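Local structure of putative branched chain amino acid ABC transporter, periplasmic amino acid-binding protein (Brucella ovis, 4XFK) at residues A[378-382]-A[383-387]. The protein probably serves as the periplasmic binding component of an amino-acid ABC transport system, belonging to the leucine-binding protein family. The protein carries 1 engineered substitution. Numbering follows the deposited sequence.
Sequences KTFTG and DESID. With ACT (acetate ion), chain C.
Thr-381 and Glu-384 hold each other by two reciprocal hydrogen bonds where strand 373-380 gives way to the short helix 382-385. Thr-381 OG1 accepts from Glu-384 N at 3.1 Å; with chi1 at 65° the hydroxyl lies between its own backbone N and carbonyl carbon, turned toward the amide of Glu-384. In return Glu-384 OE1 takes the N-H of Thr-381 at 3.0 Å, on its anti side and 23° out of the carboxylate plane, a nearly straight bond of 161°. Threonine supplies a short hydroxyl, glutamate a chain long enough to reach back.

Backbone bonds wind the turn. Gly-382 O accepts from both Ile-386 N, at 3.0 Å, and Ser-385 N. Ser-385 N also bonds weakly to Thr-381 O, and the Ser-385 hydroxyl donates to that same oxygen at 2.8 Å, so a small polar side chain suits this buried place.

Two waters tie the carboxylate to Lys-378, whose NZ stays 5.1 Å from Glu-384 OE1. One water joins NZ, Thr-379 O and OE1; the other joins NZ and OE2.

Around Phe-380, the ring edge at CD1 meets the carboxylate oxygen Glu-384 OE1 at 3.7 Å, while the apolar contact is that of Lys-378 CG, which lies over a ring face. The buried ring also packs against Gln-147 of helix 138-152, and Asp-383 forms a salt bridge with Lys-351. The paired Thr-381 and Glu-384 bonds make a capping box, here starting a helix directly after the strand that runs antiparallel to strand 350-360.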
loop_
_atom_site.group_PDB
_atom_site.type_symbol
_atom_site.label_atom_id
_atom_site.label_comp_id
_atom_site.label_asym_id
_atom_site.label_seq_id
_atom_site.Cartn_x
_atom_site.Cartn_y
_atom_site.Cartn_z
ATOM N N LYS A 378 -7.083 6.196 -16.525
ATOM C CA LYS A 378 -7.027 7.536 -15.946
ATOM C C LYS A 378 -5.874 7.626 -14.963
ATOM O O LYS A 378 -5.737 6.778 -14.087
ATOM C CB LYS A 378 -8.343 7.882 -15.231
ATOM C CG LYS A 378 -8.331 9.211 -14.475
ATOM C CD LYS A 378 -8.172 10.394 -15.422
ATOM C CE LYS A 378 -8.189 11.713 -14.664
ATOM N NZ LYS A 378 -7.984 12.888 -15.560
ATOM N N THR A 379 -5.046 8.652 -15.106
ATOM C CA THR A 379 -3.999 8.917 -14.127
ATOM C C THR A 379 -4.260 10.256 -13.467
ATOM O O THR A 379 -4.427 11.271 -14.146
ATOM C CB THR A 379 -2.605 8.940 -14.763
ATOM O OG1 THR A 379 -2.281 7.635 -15.247
ATOM C CG2 THR A 379 -1.561 9.367 -13.738
ATOM N N PHE A 380 -4.321 10.247 -12.142
ATOM C CA PHE A 380 -4.430 11.473 -11.373
ATOM C C PHE A 380 -3.039 11.886 -10.933
ATOM O O PHE A 380 -2.246 11.051 -10.501
ATOM C CB PHE A 380 -5.322 11.263 -10.151
ATOM C CG PHE A 380 -6.759 11.026 -10.488
ATOM C CD1 PHE A 380 -7.568 12.080 -10.899
ATOM C CD2 PHE A 380 -7.313 9.761 -10.386
ATOM C CE1 PHE A 380 -8.905 11.872 -11.217
ATOM C CE2 PHE A 380 -8.654 9.544 -10.690
ATOM C CZ PHE A 380 -9.451 10.601 -11.112
ATOM N N THR A 381 -2.741 13.175 -11.036
ATOM C CA THR A 381 -1.447 13.686 -10.588
ATOM C C THR A 381 -1.316 13.546 -9.073
ATOM O O THR A 381 -2.291 13.257 -8.376
ATOM C CB THR A 381 -1.277 15.178 -10.927
ATOM O OG1 THR A 381 -2.245 15.929 -10.190
ATOM C CG2 THR A 381 -1.451 15.429 -12.415
ATOM N N GLY A 382 -0.104 13.744 -8.566
ATOM C CA GLY A 382 0.130 13.776 -7.132
ATOM C C GLY A 382 -0.779 14.771 -6.424
ATOM O O GLY A 382 -1.411 14.447 -5.420
ATOM N N ASP A 383 -0.883 15.982 -6.965
ATOM C CA ASP A 383 -1.764 16.981 -6.365
ATOM C C ASP A 383 -3.236 16.549 -6.379
ATOM O O ASP A 383 -3.986 16.825 -5.440
ATOM C CB ASP A 383 -1.592 18.334 -7.056
ATOM C CG ASP A 383 -0.289 19.019 -6.679
ATOM O OD1 ASP A 383 0.198 18.780 -5.554
ATOM O OD2 ASP A 383 0.246 19.795 -7.501
ATOM N N GLU A 384 -3.647 15.869 -7.444
ATOM C CA GLU A 384 -5.010 15.372 -7.546
ATOM C C GLU A 384 -5.268 14.176 -6.634
ATOM O O GLU A 384 -6.409 13.938 -6.233
ATOM C CB GLU A 384 -5.339 15.014 -9.000
ATOM C CG GLU A 384 -5.500 16.224 -9.920
ATOM C CD GLU A 384 -5.615 15.842 -11.392
ATOM O OE1 GLU A 384 -5.115 14.769 -11.770
ATOM O OE2 GLU A 384 -6.203 16.616 -12.182
ATOM N N SER A 385 -4.212 13.438 -6.298
ATOM C CA SER A 385 -4.360 12.166 -5.584
ATOM C C SER A 385 -4.283 12.278 -4.064
ATOM O O SER A 385 -5.053 11.630 -3.346
ATOM C CB SER A 385 -3.317 11.151 -6.066
ATOM O OG SER A 385 -3.474 10.862 -7.441
ATOM N N ILE A 386 -3.333 13.062 -3.568
ATOM C CA ILE A 386 -3.103 13.097 -2.128
ATOM C C ILE A 386 -4.319 13.653 -1.380
ATOM O O ILE A 386 -4.974 14.591 -1.846
ATOM C CB ILE A 386 -1.808 13.878 -1.780
ATOM C CG1 ILE A 386 -1.387 13.575 -0.339
ATOM C CG2 ILE A 386 -1.963 15.403 -2.048
ATOM C CD1 ILE A 386 -0.013 14.099 0.022
ATOM N N ASP A 387 -4.646 13.042 -0.244
ATOM C CA ASP A 387 -5.798 13.471 0.541
ATOM C C ASP A 387 -5.437 14.714 1.346
ATOM O O ASP A 387 -4.260 14.992 1.557
ATOM C CB ASP A 387 -6.291 12.329 1.457
ATOM C CG ASP A 387 -5.202 11.776 2.385
ATOM O OD1 ASP A 387 -4.070 11.511 1.924
ATOM O OD2 ASP A 387 -5.498 11.577 3.584
HETATM C C ACT C . -3.445 6.353 -18.566
HETATM O O ACT C . -4.370 6.802 -19.285
HETATM O OXT ACT C . -3.639 6.434 -17.333
HETATM C CH3 ACT C . -2.197 5.745 -19.141
HETATM O O HOH W 1 -5.309 13.751 -14.333
HETATM O O HOH W 2 -8.284 15.153 -13.727
#